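Local coordinates for protein pseudouridine synthase (Pyrococcus abyssi, PDB 2AUS) that probably isomerises uridine to pseudouridine in RNA, as the archaeal Cbf5 member of the TruB family of pseudouridine synthases, at residues Leu70-Ala75 with Ala92-Thr97; Glu41-Tyr46 with Ile240-Lys245; Tyr156-Leu161 with Phe170-Glu175. All blocks are in the same frame, centred on the assembly; numbering follows the deposited sequence.

Contact 1 (Leu70-Ala75 with Ala92-Thr97); sequences LNLEKA and ALERAT
Glu-94 reaches back across the contact to hold the loop that follows helix 59-69. That helix ends in a Schellman motif with Asn-71, at positive phi, as its C-prime residue. CG of Glu-94 lies anti to the carbonyl carbon, beside the backbone N (chi1 -53°), and a bend at chi2 folds the chain over toward Leu-72 and Lys-74. CB itself leads away from the loop. CG then comes to 4.0 Å from Leu-72 CD2 and as near to the carbonyl oxygen of Lys-74, while CD lies against Leu-72 CB. OE1 accepts from two successive amides, Lys-74 N at 2.9 Å and Glu-73 N at 3.1 Å from Glu-94 OE1, both donors lying on the same face of the carboxylate and well out of its plane. OE2 takes a weak bond from Glu-73 N and rests on Leu-72 CA. The backbone amide of Glu-94 adds a bond to the carbonyl of Lys-74, N to O 2.8 Å, so main chain and side chain both grip the loop. Apolar contacts accompany these bonds: Leu-72 CD1 packs on Leu-93 CD2 at 3.6 Å, and Leu-70 crosses Leu-93 at about a right angle. Thr-97 OG1 (2.7 Å) and Thr-97 N both bond to Glu-94 O in the turn after strand 88-93. Ala-75 and Leu-93 form an antiparallel non-hydrogen-bonded pair where strand 75-77 joins strand 88-93. Leu-93 also meets Ile-49 of strand 47-53 and Ile-66 of helix 59-69, and Leu-72 touches Ile-44 of helix 40-45.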
# COMPACT_ATOMS: atom_id res chain seq x y z
N LEU A 70 -18.25 -1.46 -7.13
CA LEU A 70 -19.58 -1.83 -7.58
C LEU A 70 -20.51 -0.63 -7.74
O LEU A 70 -21.70 -0.81 -7.94
CB LEU A 70 -20.18 -2.85 -6.61
CG LEU A 70 -19.34 -4.10 -6.34
CD1 LEU A 70 -20.07 -5.02 -5.36
CD2 LEU A 70 -19.06 -4.83 -7.65
N ASN A 71 -19.96 0.58 -7.68
CA ASN A 71 -20.77 1.78 -7.86
C ASN A 71 -22.01 1.74 -6.96
O ASN A 71 -23.14 1.93 -7.43
CB ASN A 71 -21.19 1.91 -9.33
CG ASN A 71 -20.04 2.35 -10.22
OD1 ASN A 71 -19.81 3.54 -10.41
ND2 ASN A 71 -19.30 1.39 -10.76
N LEU A 72 -21.79 1.50 -5.68
CA LEU A 72 -22.88 1.42 -4.71
C LEU A 72 -22.97 2.68 -3.88
O LEU A 72 -22.03 3.46 -3.82
CB LEU A 72 -22.66 0.23 -3.76
CG LEU A 72 -22.27 -1.11 -4.38
CD1 LEU A 72 -22.05 -2.11 -3.25
CD2 LEU A 72 -23.35 -1.59 -5.33
N GLU A 73 -24.11 2.85 -3.22
CA GLU A 73 -24.34 4.00 -2.36
C GLU A 73 -24.07 3.58 -0.92
O GLU A 73 -23.49 4.33 -0.14
CB GLU A 73 -25.80 4.48 -2.49
CG GLU A 73 -26.12 5.11 -3.83
CD GLU A 73 -25.53 6.50 -3.98
OE1 GLU A 73 -24.40 6.72 -3.48
OE2 GLU A 73 -26.18 7.37 -4.62
N LYS A 74 -24.48 2.36 -0.57
CA LYS A 74 -24.31 1.82 0.78
C LYS A 74 -23.75 0.41 0.80
O LYS A 74 -23.94 -0.37 -0.14
CB LYS A 74 -25.65 1.81 1.51
CG LYS A 74 -26.34 3.15 1.64
CD LYS A 74 -25.55 4.10 2.53
CE LYS A 74 -26.21 5.47 2.62
NZ LYS A 74 -25.44 6.38 3.53
N ALA A 75 -23.08 0.08 1.89
CA ALA A 75 -22.50 -1.24 2.11
C ALA A 75 -22.00 -1.24 3.54
O ALA A 75 -21.73 -0.18 4.09
CB ALA A 75 -21.34 -1.48 1.15
N ALA A 92 -22.26 -6.67 3.38
CA ALA A 92 -23.64 -6.58 2.90
C ALA A 92 -23.75 -5.32 2.02
O ALA A 92 -23.15 -4.29 2.34
CB ALA A 92 -24.61 -6.51 4.08
N LEU A 93 -24.52 -5.42 0.94
CA LEU A 93 -24.65 -4.31 0.01
C LEU A 93 -26.01 -3.61 -0.03
O LEU A 93 -27.07 -4.22 0.16
CB LEU A 93 -24.35 -4.80 -1.42
CG LEU A 93 -23.19 -5.77 -1.59
CD1 LEU A 93 -23.17 -6.26 -3.03
CD2 LEU A 93 -21.86 -5.09 -1.23
N GLU A 94 -25.95 -2.31 -0.31
CA GLU A 94 -27.13 -1.47 -0.46
C GLU A 94 -28.25 -1.75 0.55
O GLU A 94 -28.09 -1.57 1.75
CB GLU A 94 -27.66 -1.62 -1.89
CG GLU A 94 -26.60 -1.37 -2.96
CD GLU A 94 -26.38 0.11 -3.26
OE1 GLU A 94 -26.34 0.92 -2.32
OE2 GLU A 94 -26.25 0.47 -4.45
N ARG A 95 -29.39 -2.21 0.03
CA ARG A 95 -30.57 -2.50 0.85
C ARG A 95 -30.38 -3.60 1.89
O ARG A 95 -31.12 -3.66 2.87
CB ARG A 95 -31.73 -2.86 -0.07
CG ARG A 95 -32.22 -1.72 -0.94
CD ARG A 95 -33.27 -0.91 -0.23
NE ARG A 95 -34.35 -1.78 0.24
CZ ARG A 95 -35.42 -1.36 0.91
NH1 ARG A 95 -35.55 -0.07 1.21
NH2 ARG A 95 -36.34 -2.23 1.31
N ALA A 96 -29.39 -4.46 1.69
CA ALA A 96 -29.11 -5.54 2.62
C ALA A 96 -28.06 -5.17 3.66
O ALA A 96 -27.78 -5.95 4.58
CB ALA A 96 -28.65 -6.77 1.85
N THR A 97 -27.48 -3.99 3.52
CA THR A 97 -26.43 -3.51 4.42
C THR A 97 -26.57 -3.92 5.87
O THR A 97 -25.63 -4.45 6.46
CB THR A 97 -26.30 -1.96 4.36
OG1 THR A 97 -25.78 -1.58 3.08
CG2 THR A 97 -25.34 -1.46 5.44

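Contact 2 (Glu41-Tyr46 with Ile240-Lys245); sequences ELHIQY and IQPMEK
Tyr-46, the first residue beyond helix 40-45, and Met-243, just past strand 241-242, bring their CA atoms to 5.5 Å, and the amide of Met-243 donates to the carbonyl of Tyr-46 (N to O 2.8 Å). One turn earlier, His-43 supplies the second polar link. Its CG lies anti to the backbone N (chi1 179°), which carries the imidazole toward 240-245, where NE2 donates to Ile-240 O at 2.7 Å. The bond is bent, with 135° at the hydrogen, and the donor stands above the carbonyl plane; NE2 is also hydrogen-bonded to Arg-237 O, so two carbonyls share this nitrogen. The ring's CE1 rests near the Pro-242 ring. Ile-240 CD1 meets Ile-44 CG1 at 3.7 Å. The Met-243 and Tyr-46 side chains run side by side in the same direction: SD sits at the edge of the phenol ring, 5.2 Å from its centroid, a Met-aromatic contact, and CE touches CD1 of Tyr-46. Helix 40-45 is thereby packed against strands 241-242 and 47-53 of the branched sheet, with Trp-227 of helix 217-228 against Ile-44, Ile-49 of strand 47-53 against Ile-240, and Trp-329 against the Tyr-46 ring.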
# COMPACT_ATOMS: atom_id res chain seq x y z
N GLU A 41 -29.71 -6.65 -10.92
CA GLU A 41 -29.70 -5.40 -10.15
C GLU A 41 -30.26 -5.64 -8.75
O GLU A 41 -29.67 -5.21 -7.76
CB GLU A 41 -30.55 -4.33 -10.83
CG GLU A 41 -29.94 -3.74 -12.08
CD GLU A 41 -28.64 -3.02 -11.81
OE1 GLU A 41 -28.47 -2.50 -10.68
OE2 GLU A 41 -27.80 -2.95 -12.73
N LEU A 42 -31.40 -6.31 -8.67
CA LEU A 42 -32.02 -6.60 -7.38
C LEU A 42 -31.12 -7.49 -6.55
O LEU A 42 -31.02 -7.32 -5.34
CB LEU A 42 -33.37 -7.30 -7.57
CG LEU A 42 -34.59 -6.40 -7.77
CD1 LEU A 42 -35.85 -7.27 -7.84
CD2 LEU A 42 -34.70 -5.42 -6.59
N HIS A 43 -30.48 -8.45 -7.20
CA HIS A 43 -29.57 -9.38 -6.55
C HIS A 43 -28.48 -8.60 -5.81
O HIS A 43 -28.12 -8.91 -4.68
CB HIS A 43 -28.93 -10.29 -7.60
CG HIS A 43 -27.96 -11.28 -7.05
ND1 HIS A 43 -28.35 -12.33 -6.24
CD2 HIS A 43 -26.62 -11.39 -7.21
CE1 HIS A 43 -27.29 -13.05 -5.93
NE2 HIS A 43 -26.23 -12.51 -6.50
N ILE A 44 -27.96 -7.57 -6.47
CA ILE A 44 -26.91 -6.75 -5.88
C ILE A 44 -27.50 -5.86 -4.78
O ILE A 44 -26.88 -5.67 -3.74
CB ILE A 44 -26.23 -5.89 -6.97
CG1 ILE A 44 -25.43 -6.81 -7.90
CG2 ILE A 44 -25.33 -4.83 -6.33
CD1 ILE A 44 -24.66 -6.08 -8.99
N GLN A 45 -28.69 -5.33 -5.02
CA GLN A 45 -29.37 -4.47 -4.05
C GLN A 45 -29.61 -5.21 -2.74
O GLN A 45 -29.65 -4.60 -1.67
CB GLN A 45 -30.72 -4.02 -4.59
CG GLN A 45 -30.67 -2.87 -5.57
CD GLN A 45 -30.53 -1.52 -4.88
OE1 GLN A 45 -31.37 -1.15 -4.05
NE2 GLN A 45 -29.47 -0.79 -5.21
N TYR A 46 -29.77 -6.53 -2.83
CA TYR A 46 -30.02 -7.36 -1.66
C TYR A 46 -28.98 -8.45 -1.54
O TYR A 46 -29.30 -9.58 -1.16
CB TYR A 46 -31.43 -7.97 -1.75
CG TYR A 46 -32.52 -6.93 -1.74
CD1 TYR A 46 -33.03 -6.44 -0.54
CD2 TYR A 46 -32.97 -6.35 -2.93
CE1 TYR A 46 -33.95 -5.41 -0.52
CE2 TYR A 46 -33.88 -5.31 -2.92
CZ TYR A 46 -34.37 -4.84 -1.71
OH TYR A 46 -35.23 -3.78 -1.70
N ILE A 240 -21.60 -12.52 -5.67
CA ILE A 240 -22.45 -11.91 -4.64
C ILE A 240 -23.54 -12.90 -4.22
O ILE A 240 -24.21 -13.49 -5.07
CB ILE A 240 -23.10 -10.62 -5.19
CG1 ILE A 240 -22.01 -9.63 -5.59
CG2 ILE A 240 -24.04 -10.02 -4.14
CD1 ILE A 240 -22.52 -8.38 -6.29
N GLN A 241 -23.72 -13.09 -2.92
CA GLN A 241 -24.73 -14.03 -2.46
C GLN A 241 -26.00 -13.31 -2.06
O GLN A 241 -25.98 -12.13 -1.72
CB GLN A 241 -24.21 -14.82 -1.25
CG GLN A 241 -22.81 -15.39 -1.41
CD GLN A 241 -22.60 -15.99 -2.78
OE1 GLN A 241 -23.38 -16.83 -3.22
NE2 GLN A 241 -21.56 -15.55 -3.47
N PRO A 242 -27.14 -14.02 -2.11
CA PRO A 242 -28.39 -13.36 -1.71
C PRO A 242 -28.23 -13.03 -0.23
O PRO A 242 -27.57 -13.77 0.51
CB PRO A 242 -29.45 -14.44 -1.95
CG PRO A 242 -28.84 -15.30 -3.03
CD PRO A 242 -27.39 -15.39 -2.58
N MET A 243 -28.83 -11.93 0.23
CA MET A 243 -28.70 -11.55 1.63
C MET A 243 -29.14 -12.67 2.59
O MET A 243 -28.69 -12.71 3.74
CB MET A 243 -29.52 -10.30 1.91
CG MET A 243 -31.01 -10.52 1.78
SD MET A 243 -31.99 -9.04 2.15
CE MET A 243 -33.54 -9.46 1.29
N GLU A 244 -30.02 -13.55 2.12
CA GLU A 244 -30.52 -14.66 2.93
C GLU A 244 -29.40 -15.55 3.47
O GLU A 244 -29.55 -16.22 4.50
CB GLU A 244 -31.49 -15.53 2.11
CG GLU A 244 -32.86 -14.90 1.80
CD GLU A 244 -32.80 -13.69 0.86
OE1 GLU A 244 -31.80 -13.53 0.12
OE2 GLU A 244 -33.78 -12.92 0.85
N LYS A 245 -28.26 -15.55 2.78
CA LYS A 245 -27.11 -16.35 3.22
C LYS A 245 -26.69 -15.92 4.62
O LYS A 245 -26.26 -16.76 5.43
CB LYS A 245 -25.95 -16.16 2.24
CG LYS A 245 -24.64 -16.86 2.63
CD LYS A 245 -24.73 -18.38 2.55
CE LYS A 245 -23.36 -19.04 2.82
NZ LYS A 245 -22.31 -18.50 1.88

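Contact 3 (Tyr156-Leu161 with Phe170-Glu175); sequences YYIEIL and FRVGVE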
# COMPACT_ATOMS: atom_id res chain seq x y z
N TYR A 156 -14.42 -23.17 21.07
CA TYR A 156 -14.96 -24.46 20.69
C TYR A 156 -13.91 -25.51 20.37
O TYR A 156 -14.12 -26.69 20.62
CB TYR A 156 -15.90 -24.29 19.51
CG TYR A 156 -17.04 -23.33 19.81
CD1 TYR A 156 -17.99 -23.63 20.79
CD2 TYR A 156 -17.16 -22.12 19.13
CE1 TYR A 156 -19.02 -22.75 21.08
CE2 TYR A 156 -18.19 -21.23 19.41
CZ TYR A 156 -19.12 -21.55 20.38
OH TYR A 156 -20.14 -20.67 20.68
N TYR A 157 -12.79 -25.07 19.81
CA TYR A 157 -11.72 -25.98 19.45
C TYR A 157 -10.44 -25.28 19.06
O TYR A 157 -10.46 -24.17 18.53
CB TYR A 157 -12.17 -26.91 18.31
CG TYR A 157 -12.59 -26.20 17.04
CD1 TYR A 157 -11.64 -25.71 16.13
CD2 TYR A 157 -13.93 -26.02 16.73
CE1 TYR A 157 -12.03 -25.06 14.95
CE2 TYR A 157 -14.34 -25.38 15.57
CZ TYR A 157 -13.39 -24.90 14.68
OH TYR A 157 -13.80 -24.28 13.52
N ILE A 158 -9.32 -25.93 19.36
CA ILE A 158 -8.01 -25.43 19.02
C ILE A 158 -7.29 -26.61 18.39
O ILE A 158 -6.95 -27.58 19.06
CB ILE A 158 -7.22 -24.99 20.27
CG1 ILE A 158 -7.83 -23.72 20.85
CG2 ILE A 158 -5.76 -24.75 19.90
CD1 ILE A 158 -7.11 -23.20 22.08
N GLU A 159 -7.09 -26.52 17.08
CA GLU A 159 -6.42 -27.57 16.33
C GLU A 159 -5.04 -27.10 15.88
O GLU A 159 -4.91 -26.22 15.04
CB GLU A 159 -7.27 -27.94 15.11
CG GLU A 159 -6.52 -28.68 14.02
CD GLU A 159 -7.31 -28.76 12.73
OE1 GLU A 159 -7.80 -27.70 12.26
OE2 GLU A 159 -7.45 -29.87 12.18
N ILE A 160 -4.00 -27.68 16.47
CA ILE A 160 -2.64 -27.33 16.11
C ILE A 160 -2.29 -27.94 14.77
O ILE A 160 -2.32 -29.16 14.60
CB ILE A 160 -1.64 -27.82 17.17
CG1 ILE A 160 -1.90 -27.09 18.49
CG2 ILE A 160 -0.21 -27.58 16.69
CD1 ILE A 160 -1.00 -27.52 19.63
N LEU A 161 -1.99 -27.09 13.80
CA LEU A 161 -1.64 -27.55 12.46
C LEU A 161 -0.17 -27.93 12.43
O LEU A 161 0.18 -29.06 12.11
CB LEU A 161 -1.93 -26.45 11.44
CG LEU A 161 -3.40 -26.02 11.29
CD1 LEU A 161 -3.50 -24.91 10.26
CD2 LEU A 161 -4.25 -27.21 10.88
N PHE A 170 -2.01 -22.69 14.33
CA PHE A 170 -3.19 -23.42 14.77
C PHE A 170 -4.50 -22.83 14.28
O PHE A 170 -4.58 -21.66 13.92
CB PHE A 170 -3.20 -23.52 16.30
CG PHE A 170 -3.44 -22.21 17.01
CD1 PHE A 170 -4.71 -21.88 17.47
CD2 PHE A 170 -2.39 -21.33 17.24
CE1 PHE A 170 -4.93 -20.69 18.17
CE2 PHE A 170 -2.60 -20.14 17.94
CZ PHE A 170 -3.87 -19.82 18.40
N ARG A 171 -5.52 -23.68 14.26
CA ARG A 171 -6.85 -23.29 13.83
C ARG A 171 -7.70 -23.26 15.09
O ARG A 171 -7.58 -24.14 15.94
CB ARG A 171 -7.40 -24.30 12.83
CG ARG A 171 -8.89 -24.18 12.57
CD ARG A 171 -9.33 -25.17 11.49
NE ARG A 171 -8.97 -24.68 10.17
CZ ARG A 171 -8.35 -25.40 9.24
NH1 ARG A 171 -8.00 -26.66 9.49
NH2 ARG A 171 -8.08 -24.86 8.05
N VAL A 172 -8.54 -22.24 15.23
CA VAL A 172 -9.36 -22.12 16.41
C VAL A 172 -10.78 -21.67 16.10
O VAL A 172 -10.99 -20.74 15.32
CB VAL A 172 -8.72 -21.12 17.42
CG1 VAL A 172 -8.50 -19.78 16.75
CG2 VAL A 172 -9.61 -20.97 18.64
N GLY A 173 -11.75 -22.35 16.71
CA GLY A 173 -13.14 -22.00 16.53
C GLY A 173 -13.51 -21.29 17.82
O GLY A 173 -13.15 -21.76 18.90
N VAL A 174 -14.20 -20.16 17.72
CA VAL A 174 -14.56 -19.39 18.90
C VAL A 174 -15.95 -18.76 18.84
O VAL A 174 -16.53 -18.59 17.77
CB VAL A 174 -13.56 -18.24 19.12
CG1 VAL A 174 -12.15 -18.79 19.26
CG2 VAL A 174 -13.63 -17.24 17.96
N GLU A 175 -16.45 -18.41 20.02
CA GLU A 175 -17.75 -17.77 20.14
C GLU A 175 -17.57 -16.33 19.64
O GLU A 175 -16.46 -15.81 19.66
CB GLU A 175 -18.19 -17.78 21.61
CG GLU A 175 -19.60 -17.25 21.85
CD GLU A 175 -20.01 -17.31 23.31
OE1 GLU A 175 -21.21 -17.08 23.60
OE2 GLU A 175 -19.14 -17.57 24.17
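The ring of Tyr-157 lies flat over Gly-173. The tyrosine CG sits between its own backbone N and carbonyl carbon (chi1 59°), which folds the phenol across the neighbouring strand. Gly-173 CA is 3.6 Å from the ring centroid and 18° off the normal, a CH-pi contact, and Gly-173 N lies over the same face nearer the rim. Tyr-157 OH is hydrogen-bonded to Glu-109 of strand 108-116. Tyr-156 instead lays its ring obliquely beside the chain at Val-174 and Glu-175: CE2 comes to 3.4 Å from Glu-175 N, and OH touches Glu-175 CB. These two successive tyrosines both face Gly-173, making a classic beta bulge in the antiparallel hairpin of strands 152-164 and 167-174, within the six-stranded sheet; Gly-173 O takes only weak bonds from their two amides, whereas Gly-173 N bonds well to Tyr-157 O at 2.9 Å. Glu-159 and Arg-171, a hydrogen-bonded pair, run side by side on the face carrying Tyr-157, Glu-159 extended and Arg-171 bent at chi3. NH1 of Arg-171 meets Glu-159 OE1 at 3.0 Å in a salt bridge, on the syn side but tilted out of the carboxylate plane, the carboxylate and guanidinium planes 52° apart. Arg-171 CG borders the edge of the Tyr-157 ring, and aromatic packing from another protein chain reaches Arg-171 and Leu-161. On the opposite face Ile-158 CG1 runs alongside Val-172 CG2 at 4.0 Å, while Ile-158 CG2 crosses to Phe-170 CD1 at 3.9 Å. That apolar face is packed by Met-129 of helix 122-131 and by Leu-183 and Ile-184 of helix 180-191.

In the fold
From the N terminus the chain first enters 41-46, whose partner 240-245 comes 194 residues later, so contact 2 closes a long loop that contains both other contacts. Contact 1 closes first, a short excursion joining the loop after helix 59-69 to the end of strand 88-93. Contact 3 follows in series, a hairpin on the far side of the chain's centre, its centre about 33 Å from that of contact 1. Contacts 1 and 2 touch, with centres 10 Å apart, and reach the same branched sheet; contact 2 joins the DKCLD region to the TruB C-terminal region there, while contact 3 belongs to the separate six-stranded antiparallel sheet.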